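PDB 6NWZ: carbohydrate deacetylase Agd3 from Neosartorya fumigata, which probably removes acetyl groups from the N-acetylated sugars of the exopolysaccharide galactosaminogalactan and is required for Aspergillus fumigatus biofilm formation. Local coordinates for residues I176-Q187 against S198-F206; T238-R246 against P638-A646. All coordinates share one frame; numbering follows the deposited sequence.

Contact 1 (I176-Q187 against S198-F206); sequences ISNSSNTKEIAQ and STAAVINNF. With NAG (2-acetamido-2-deoxy-beta-D-glucopyranose), chain C.
Thr182 and Asn204 lie side by side and point the same way from neighbouring strands. The Asn204 amide gives ND2 to Thr182 OG1 at 2.8 Å, with the hydroxyl close to the amide plane. Thr182 OG1 in turn donates to Asn181 OD1. Asn204 ND2 also bonds Phe127 O, and its OD1 takes a bond from Gln211, which fixes the rotation of the amide. The Asn181 amide meets the edge of the Phe206 ring, CG to CE1 3.7 Å, with the two planes 76° apart. These side chains sit on an antiparallel beta hairpin of the CBM87 region, strands 182-188 and 198-206. Two beta bulges shift its register around Ala186, where Ala201 O receives Ile185 N and, weakly, Ala186 N. On the face with Lys183, the side chains of Ile185 and Ile203 cross at about a right angle, with CG2 of Ile185 3.8 Å from CG1 of Ile203. On the other face Thr199 OG1 donates to Glu184 OE1 at 2.6 Å. Glu184 reaches it with CG swung anti to the backbone N, chi1 161°, and the chain extended. Gln187 NE2 holds the second oxygen, OE2. A water joins Thr199 OG1 to Ile176 N.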
loop_
_atom_site.group_PDB
_atom_site.type_symbol
_atom_site.label_atom_id
_atom_site.label_comp_id
_atom_site.label_asym_id
_atom_site.label_seq_id
_atom_site.Cartn_x
_atom_site.Cartn_y
_atom_site.Cartn_z
ATOM N N ILE A 176 -23.109 -0.217 27.217
ATOM C CA ILE A 176 -24.324 0.288 26.586
ATOM C C ILE A 176 -25.414 0.429 27.637
ATOM O O ILE A 176 -25.671 -0.497 28.418
ATOM C CB ILE A 176 -24.763 -0.637 25.443
ATOM C CG1 ILE A 176 -23.681 -0.697 24.367
ATOM C CG2 ILE A 176 -26.087 -0.170 24.846
ATOM C CD1 ILE A 176 -24.076 -1.518 23.167
ATOM N N SER A 177 -26.065 1.593 27.660
ATOM C CA SER A 177 -27.028 1.900 28.710
ATOM C C SER A 177 -28.479 1.662 28.306
ATOM O O SER A 177 -29.313 1.426 29.184
ATOM C CB SER A 177 -26.858 3.351 29.177
ATOM O OG SER A 177 -26.803 4.236 28.077
ATOM N N ASN A 178 -28.805 1.712 27.015
ATOM C CA ASN A 178 -30.157 1.402 26.545
ATOM C C ASN A 178 -30.012 0.633 25.235
ATOM O O ASN A 178 -29.706 1.226 24.196
ATOM C CB ASN A 178 -30.990 2.669 26.371
ATOM C CG ASN A 178 -32.401 2.388 25.870
ATOM O OD1 ASN A 178 -32.853 1.244 25.844
ATOM N ND2 ASN A 178 -33.104 3.445 25.473
ATOM N N SER A 179 -30.237 -0.683 25.288
ATOM C CA SER A 179 -29.988 -1.539 24.129
ATOM C C SER A 179 -31.035 -1.396 23.036
ATOM O O SER A 179 -30.920 -2.077 22.010
ATOM C CB SER A 179 -29.904 -3.002 24.559
ATOM O OG SER A 179 -31.133 -3.434 25.112
ATOM N N SER A 180 -32.044 -0.547 23.223
ATOM C CA SER A 180 -33.052 -0.308 22.200
ATOM C C SER A 180 -32.661 0.790 21.217
ATOM O O SER A 180 -33.294 0.901 20.161
ATOM C CB SER A 180 -34.391 0.042 22.855
ATOM O OG SER A 180 -34.942 -1.096 23.491
ATOM N N ASN A 181 -31.643 1.598 21.527
ATOM C CA ASN A 181 -31.145 2.599 20.593
ATOM C C ASN A 181 -29.655 2.475 20.303
ATOM O O ASN A 181 -29.141 3.233 19.474
ATOM C CB ASN A 181 -31.440 4.018 21.108
ATOM C CG ASN A 181 -30.802 4.305 22.458
ATOM O OD1 ASN A 181 -29.736 3.782 22.791
ATOM N ND2 ASN A 181 -31.459 5.145 23.242
ATOM N N THR A 182 -28.951 1.552 20.958
ATOM C CA THR A 182 -27.508 1.426 20.820
ATOM C C THR A 182 -27.133 -0.048 20.816
ATOM O O THR A 182 -27.506 -0.786 21.733
ATOM C CB THR A 182 -26.781 2.150 21.964
ATOM O OG1 THR A 182 -27.151 3.537 21.975
ATOM C CG2 THR A 182 -25.275 2.027 21.809
ATOM N N LYS A 183 -26.398 -0.469 19.787
ATOM C CA LYS A 183 -25.867 -1.820 19.683
ATOM C C LYS A 183 -24.345 -1.777 19.718
ATOM O O LYS A 183 -23.724 -0.761 19.397
ATOM C CB LYS A 183 -26.326 -2.512 18.393
ATOM C CG LYS A 183 -25.706 -1.927 17.137
ATOM C CD LYS A 183 -26.245 -2.593 15.890
ATOM C CE LYS A 183 -25.779 -4.028 15.780
ATOM N NZ LYS A 183 -26.220 -4.621 14.491
ATOM N N GLU A 184 -23.749 -2.902 20.103
ATOM C CA GLU A 184 -22.301 -3.039 20.183
ATOM C C GLU A 184 -21.775 -3.715 18.921
ATOM O O GLU A 184 -22.322 -4.734 18.487
ATOM C CB GLU A 184 -21.909 -3.843 21.424
ATOM C CG GLU A 184 -20.507 -4.427 21.371
ATOM C CD GLU A 184 -20.130 -5.183 22.633
ATOM O OE1 GLU A 184 -20.135 -4.578 23.729
ATOM O OE2 GLU A 184 -19.826 -6.388 22.527
ATOM N N ILE A 185 -20.728 -3.141 18.331
ATOM C CA ILE A 185 -20.075 -3.738 17.172
ATOM C C ILE A 185 -18.636 -4.149 17.447
ATOM O O ILE A 185 -18.084 -4.961 16.684
ATOM C CB ILE A 185 -20.128 -2.802 15.943
ATOM C CG1 ILE A 185 -19.260 -1.566 16.174
ATOM C CG2 ILE A 185 -21.556 -2.391 15.626
ATOM C CD1 ILE A 185 -19.050 -0.732 14.930
ATOM N N ALA A 186 -17.996 -3.621 18.491
ATOM C CA ALA A 186 -16.637 -3.994 18.853
ATOM C C ALA A 186 -16.547 -4.132 20.365
ATOM O O ALA A 186 -17.342 -3.556 21.112
ATOM C CB ALA A 186 -15.608 -2.972 18.352
ATOM N N GLN A 187 -15.550 -4.888 20.813
ATOM C CA GLN A 187 -15.488 -5.284 22.213
ATOM C C GLN A 187 -14.037 -5.360 22.667
ATOM O O GLN A 187 -13.188 -5.905 21.954
ATOM C CB GLN A 187 -16.194 -6.632 22.404
ATOM C CG GLN A 187 -16.221 -7.164 23.812
ATOM C CD GLN A 187 -17.098 -8.393 23.938
ATOM O OE1 GLN A 187 -16.606 -9.510 24.094
ATOM N NE2 GLN A 187 -18.406 -8.191 23.869
ATOM N N SER A 198 -15.784 -5.552 27.562
ATOM C CA SER A 198 -16.459 -4.263 27.600
ATOM C C SER A 198 -16.664 -3.769 26.176
ATOM O O SER A 198 -16.073 -4.285 25.223
ATOM C CB SER A 198 -15.668 -3.240 28.422
ATOM O OG SER A 198 -14.363 -3.074 27.900
ATOM N N THR A 199 -17.502 -2.744 26.050
ATOM C CA THR A 199 -17.872 -2.204 24.750
ATOM C C THR A 199 -16.802 -1.250 24.236
ATOM O O THR A 199 -16.345 -0.362 24.961
ATOM C CB THR A 199 -19.212 -1.480 24.843
ATOM O OG1 THR A 199 -20.247 -2.429 25.136
ATOM C CG2 THR A 199 -19.522 -0.772 23.537
ATOM N N ALA A 200 -16.417 -1.426 22.973
ATOM C CA ALA A 200 -15.401 -0.595 22.346
ATOM C C ALA A 200 -15.938 0.317 21.258
ATOM O O ALA A 200 -15.387 1.398 21.054
ATOM C CB ALA A 200 -14.295 -1.470 21.751
ATOM N N ALA A 201 -16.991 -0.088 20.553
ATOM C CA ALA A 201 -17.599 0.759 19.540
ATOM C C ALA A 201 -19.071 0.391 19.424
ATOM O O ALA A 201 -19.454 -0.761 19.644
ATOM C CB ALA A 201 -16.890 0.624 18.185
ATOM N N VAL A 202 -19.894 1.385 19.091
ATOM C CA VAL A 202 -21.341 1.229 19.055
ATOM C C VAL A 202 -21.884 1.839 17.770
ATOM O O VAL A 202 -21.203 2.587 17.067
ATOM C CB VAL A 202 -22.038 1.871 20.274
ATOM C CG1 VAL A 202 -21.584 1.218 21.566
ATOM C CG2 VAL A 202 -21.786 3.375 20.313
ATOM N N ILE A 203 -23.137 1.499 17.474
ATOM C CA ILE A 203 -23.938 2.171 16.460
ATOM C C ILE A 203 -25.217 2.651 17.127
ATOM O O ILE A 203 -25.915 1.868 17.780
ATOM C CB ILE A 203 -24.265 1.253 15.269
ATOM C CG1 ILE A 203 -23.014 0.936 14.454
ATOM C CG2 ILE A 203 -25.294 1.905 14.374
ATOM C CD1 ILE A 203 -23.317 0.126 13.210
ATOM N N ASN A 204 -25.518 3.936 16.973
ATOM C CA ASN A 204 -26.677 4.547 17.602
ATOM C C ASN A 204 -27.778 4.761 16.575
ATOM O O ASN A 204 -27.510 5.076 15.411
ATOM C CB ASN A 204 -26.313 5.887 18.243
ATOM C CG ASN A 204 -25.203 5.766 19.260
ATOM O OD1 ASN A 204 -24.145 6.374 19.111
ATOM N ND2 ASN A 204 -25.440 4.985 20.308
ATOM N N ASN A 205 -29.018 4.590 17.016
ATOM C CA ASN A 205 -30.191 4.973 16.236
ATOM C C ASN A 205 -31.063 5.805 17.168
ATOM O O ASN A 205 -31.818 5.258 17.975
ATOM C CB ASN A 205 -30.931 3.758 15.697
ATOM C CG ASN A 205 -32.034 4.135 14.732
ATOM O OD1 ASN A 205 -32.834 5.032 15.000
ATOM N ND2 ASN A 205 -32.079 3.455 13.594
ATOM N N PHE A 206 -30.946 7.127 17.062
ATOM C CA PHE A 206 -31.673 8.050 17.930
ATOM C C PHE A 206 -32.858 8.613 17.152
ATOM O O PHE A 206 -32.821 9.724 16.621
ATOM C CB PHE A 206 -30.747 9.148 18.434
ATOM C CG PHE A 206 -29.677 8.660 19.364
ATOM C CD1 PHE A 206 -29.977 7.765 20.380
ATOM C CD2 PHE A 206 -28.368 9.097 19.223
ATOM C CE1 PHE A 206 -28.990 7.317 21.239
ATOM C CE2 PHE A 206 -27.377 8.656 20.080
ATOM C CZ PHE A 206 -27.686 7.765 21.088
HETATM C C1 NAG C . -34.448 3.313 24.964
HETATM C C2 NAG C . -35.489 3.956 25.886
HETATM C C3 NAG C . -36.883 3.855 25.269
HETATM C C4 NAG C . -36.890 4.408 23.850
HETATM C C5 NAG C . -35.810 3.722 23.021
HETATM C C6 NAG C . -35.689 4.276 21.618
HETATM C C7 NAG C . -35.443 4.039 28.338
HETATM C C8 NAG C . -35.435 3.236 29.606
HETATM N N2 NAG C . -35.474 3.337 27.202
HETATM O O3 NAG C . -37.803 4.576 26.082
HETATM O O4 NAG C . -38.157 4.181 23.241
HETATM O O5 NAG C . -34.534 3.898 23.652
HETATM O O6 NAG C . -35.253 5.628 21.616
HETATM O O7 NAG C . -35.418 5.266 28.345
HETATM O O HOH W 1 -21.934 -3.133 27.091
#

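Contact 2 (T238-R246 against P638-A646); sequences TRGLYAGHR and PIPVTFPVA
The loop Tyr242-Gly244 runs antiparallel to strand 639-643, and a single beta bridge joins Tyr242 to Thr642. Thr642 N donates to Tyr242 O at 3.0 Å, while the return bond from Tyr242 N to Thr642 O is weak. Strand 639-643 is an outer strand of a three-stranded antiparallel sheet, paired on its other side with strand 663-667. The loop follows helix 224-237, which closes in a Schellman motif at Arg239. A type I' turn from Thr238 to Leu241 then leads the chain to the strand. Thr642 buries more surface here than any other residue of the two segments. Its CB sits over one face of the Tyr242 ring, 3.7 Å from the ring centroid, as a CH-pi contact. The CG2 branch lies 3.5 Å from Tyr242 OH. The Tyr242 ring is placed there by a chi1 of 55°, with CG between the backbone N and the carbonyl carbon. Leu241 CB packs on Pro644 CD at 3.7 Å, and its CD1 reaches Phe643 CD2 at 3.9 Å. Val626 of strand 622-629 touches both Leu241 and Phe643. Two residues before Thr642, the Pro640 ring meets His245 CB through its own CB at 3.9 Å. The His245 imidazole makes an edge-to-face contact with Trp666. Above the rim of the Tyr242 ring, Thr642 OG1 donates to Gly244 O at 3.0 Å, and the hydroxyl approaches from above the carbonyl plane, 66° out of it.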
loop_
_atom_site.group_PDB
_atom_site.type_symbol
_atom_site.label_atom_id
_atom_site.label_comp_id
_atom_site.label_asym_id
_atom_site.label_seq_id
_atom_site.Cartn_x
_atom_site.Cartn_y
_atom_site.Cartn_z
ATOM N N THR A 238 -20.611 5.289 4.100
ATOM C CA THR A 238 -20.970 5.403 2.695
ATOM C C THR A 238 -22.000 4.369 2.261
ATOM O O THR A 238 -22.382 4.357 1.087
ATOM C CB THR A 238 -19.722 5.271 1.814
ATOM O OG1 THR A 238 -19.181 3.953 1.949
ATOM C CG2 THR A 238 -18.666 6.290 2.212
ATOM N N ARG A 239 -22.452 3.504 3.172
ATOM C CA ARG A 239 -23.322 2.373 2.855
ATOM C C ARG A 239 -22.740 1.478 1.761
ATOM O O ARG A 239 -23.486 0.789 1.057
ATOM C CB ARG A 239 -24.728 2.843 2.456
ATOM C CG ARG A 239 -25.516 3.488 3.585
ATOM C CD ARG A 239 -26.855 4.009 3.095
ATOM N NE ARG A 239 -27.717 4.417 4.198
ATOM C CZ ARG A 239 -27.723 5.637 4.726
ATOM N NH1 ARG A 239 -26.904 6.566 4.254
ATOM N NH2 ARG A 239 -28.544 5.926 5.724
ATOM N N GLY A 240 -21.416 1.462 1.604
ATOM C CA GLY A 240 -20.780 0.701 0.549
ATOM C C GLY A 240 -20.872 1.303 -0.836
ATOM O O GLY A 240 -20.496 0.640 -1.810
ATOM N N LEU A 241 -21.352 2.537 -0.962
ATOM C CA LEU A 241 -21.552 3.188 -2.251
ATOM C C LEU A 241 -20.802 4.512 -2.242
ATOM O O LEU A 241 -21.107 5.393 -1.430
ATOM C CB LEU A 241 -23.045 3.401 -2.517
ATOM C CG LEU A 241 -23.490 4.042 -3.829
ATOM C CD1 LEU A 241 -23.086 3.179 -5.013
ATOM C CD2 LEU A 241 -24.994 4.249 -3.798
ATOM N N TYR A 242 -19.822 4.652 -3.135
ATOM C CA TYR A 242 -18.945 5.817 -3.107
ATOM C C TYR A 242 -18.137 5.887 -4.395
ATOM O O TYR A 242 -17.983 4.896 -5.114
ATOM C CB TYR A 242 -17.999 5.779 -1.899
ATOM C CG TYR A 242 -17.175 4.512 -1.811
ATOM C CD1 TYR A 242 -15.950 4.407 -2.456
ATOM C CD2 TYR A 242 -17.629 3.418 -1.088
ATOM C CE1 TYR A 242 -15.200 3.247 -2.381
ATOM C CE2 TYR A 242 -16.890 2.256 -1.006
ATOM C CZ TYR A 242 -15.677 2.176 -1.652
ATOM O OH TYR A 242 -14.946 1.017 -1.567
ATOM N N ALA A 243 -17.619 7.078 -4.671
ATOM C CA ALA A 243 -16.636 7.259 -5.732
ATOM C C ALA A 243 -15.286 6.864 -5.154
ATOM O O ALA A 243 -14.676 7.617 -4.392
ATOM C CB ALA A 243 -16.639 8.698 -6.237
ATOM N N GLY A 244 -14.826 5.667 -5.489
ATOM C CA GLY A 244 -13.566 5.203 -4.949
ATOM C C GLY A 244 -13.279 3.786 -5.386
ATOM O O GLY A 244 -13.927 3.251 -6.289
ATOM N N HIS A 245 -12.306 3.176 -4.705
ATOM C CA HIS A 245 -11.753 1.895 -5.127
ATOM C C HIS A 245 -10.873 1.290 -4.035
ATOM O O HIS A 245 -9.902 1.919 -3.597
ATOM C CB HIS A 245 -10.961 2.091 -6.422
ATOM C CG HIS A 245 -10.281 0.856 -6.921
ATOM N ND1 HIS A 245 -10.948 -0.335 -7.118
ATOM C CD2 HIS A 245 -8.996 0.634 -7.283
ATOM C CE1 HIS A 245 -10.098 -1.242 -7.568
ATOM N NE2 HIS A 245 -8.908 -0.679 -7.677
ATOM N N ARG A 246 -11.200 0.072 -3.595
ATOM C CA ARG A 246 -10.466 -0.627 -2.539
ATOM C C ARG A 246 -9.720 -1.816 -3.133
ATOM O O ARG A 246 -10.323 -2.861 -3.404
ATOM C CB ARG A 246 -11.405 -1.099 -1.431
ATOM C CG ARG A 246 -10.689 -1.853 -0.321
ATOM C CD ARG A 246 -11.667 -2.594 0.575
ATOM N NE ARG A 246 -12.123 -3.844 -0.027
ATOM C CZ ARG A 246 -13.211 -4.509 0.353
ATOM N NH1 ARG A 246 -13.971 -4.042 1.335
ATOM N NH2 ARG A 246 -13.546 -5.640 -0.254
ATOM N N PRO A 638 -10.642 7.039 -16.316
ATOM C CA PRO A 638 -11.965 6.661 -15.812
ATOM C C PRO A 638 -12.057 6.856 -14.307
ATOM O O PRO A 638 -11.067 6.755 -13.578
ATOM C CB PRO A 638 -12.083 5.182 -16.193
ATOM C CG PRO A 638 -10.681 4.709 -16.259
ATOM C CD PRO A 638 -9.881 5.869 -16.786
ATOM N N ILE A 639 -13.271 7.144 -13.854
ATOM C CA ILE A 639 -13.562 7.395 -12.445
ATOM C C ILE A 639 -14.095 6.102 -11.837
ATOM O O ILE A 639 -15.105 5.574 -12.328
ATOM C CB ILE A 639 -14.577 8.535 -12.272
ATOM C CG1 ILE A 639 -14.143 9.775 -13.057
ATOM C CG2 ILE A 639 -14.743 8.876 -10.806
ATOM C CD1 ILE A 639 -12.762 10.262 -12.706
ATOM N N PRO A 640 -13.473 5.568 -10.789
ATOM C CA PRO A 640 -13.995 4.349 -10.162
ATOM C C PRO A 640 -15.230 4.635 -9.322
ATOM O O PRO A 640 -15.329 5.666 -8.652
ATOM C CB PRO A 640 -12.829 3.881 -9.285
ATOM C CG PRO A 640 -12.114 5.144 -8.935
ATOM C CD PRO A 640 -12.239 6.044 -10.138
ATOM N N VAL A 641 -16.186 3.708 -9.370
ATOM C CA VAL A 641 -17.408 3.781 -8.576
ATOM C C VAL A 641 -17.658 2.409 -7.968
ATOM O O VAL A 641 -17.724 1.410 -8.692
ATOM C CB VAL A 641 -18.620 4.235 -9.412
ATOM C CG1 VAL A 641 -19.850 4.408 -8.525
ATOM C CG2 VAL A 641 -18.310 5.528 -10.134
ATOM N N THR A 642 -17.794 2.364 -6.648
ATOM C CA THR A 642 -17.980 1.120 -5.915
ATOM C C THR A 642 -19.456 0.934 -5.581
ATOM O O THR A 642 -20.084 1.826 -4.998
ATOM C CB THR A 642 -17.134 1.123 -4.639
ATOM O OG1 THR A 642 -15.747 1.191 -4.996
ATOM C CG2 THR A 642 -17.387 -0.128 -3.809
ATOM N N PHE A 643 -20.005 -0.224 -5.958
ATOM C CA PHE A 643 -21.418 -0.533 -5.791
ATOM C C PHE A 643 -21.611 -1.650 -4.780
ATOM O O PHE A 643 -20.990 -2.713 -4.918
ATOM C CB PHE A 643 -22.042 -0.945 -7.131
ATOM C CG PHE A 643 -22.268 0.197 -8.075
ATOM C CD1 PHE A 643 -21.274 0.598 -8.950
ATOM C CD2 PHE A 643 -23.483 0.863 -8.092
ATOM C CE1 PHE A 643 -21.485 1.647 -9.825
ATOM C CE2 PHE A 643 -23.699 1.913 -8.961
ATOM C CZ PHE A 643 -22.698 2.307 -9.828
ATOM N N PRO A 644 -22.462 -1.457 -3.762
ATOM C CA PRO A 644 -22.803 -2.563 -2.857
ATOM C C PRO A 644 -23.962 -3.390 -3.395
ATOM O O PRO A 644 -24.205 -4.519 -2.957
ATOM C CB PRO A 644 -23.183 -1.839 -1.563
ATOM C CG PRO A 644 -23.797 -0.552 -2.052
ATOM C CD PRO A 644 -23.092 -0.190 -3.347
ATOM N N VAL A 645 -24.700 -2.809 -4.335
ATOM C CA VAL A 645 -25.769 -3.487 -5.053
ATOM C C VAL A 645 -25.508 -3.295 -6.537
ATOM O O VAL A 645 -25.124 -2.203 -6.971
ATOM C CB VAL A 645 -27.163 -2.947 -4.667
ATOM C CG1 VAL A 645 -28.235 -3.619 -5.501
ATOM C CG2 VAL A 645 -27.428 -3.174 -3.192
ATOM N N ALA A 646 -25.699 -4.354 -7.311
ATOM C CA ALA A 646 -25.399 -4.291 -8.732
ATOM C C ALA A 646 -26.303 -3.269 -9.416
ATOM O O ALA A 646 -27.518 -3.264 -9.176
ATOM C CB ALA A 646 -25.571 -5.665 -9.372
#

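Contact 1 closes before contact 2 opens along the chain. Their centres are 27 Å apart, and their nearest atoms stay about 9 Å from each other. Contact 1 is a local hairpin, whereas contact 2 joins segments 392 residues apart and ties the loop after helix 224-237 to the C-terminal domain. Both approach the zinc ion bound by Glu210 and Leu684. The side chain of Asn205 in contact 1 is about 5 Å from a bound zinc ion, and that of Arg239 in contact 2 is also about 5 Å from a bound zinc ion. Arg239 also bonds Leu684 O. Contact 1 also carries an N-linked glycan, Asn178 ND2 being bonded to NAG C1. Neither contact contains the Asp256, His388 and His392 zinc ligands of the deacetylase domain.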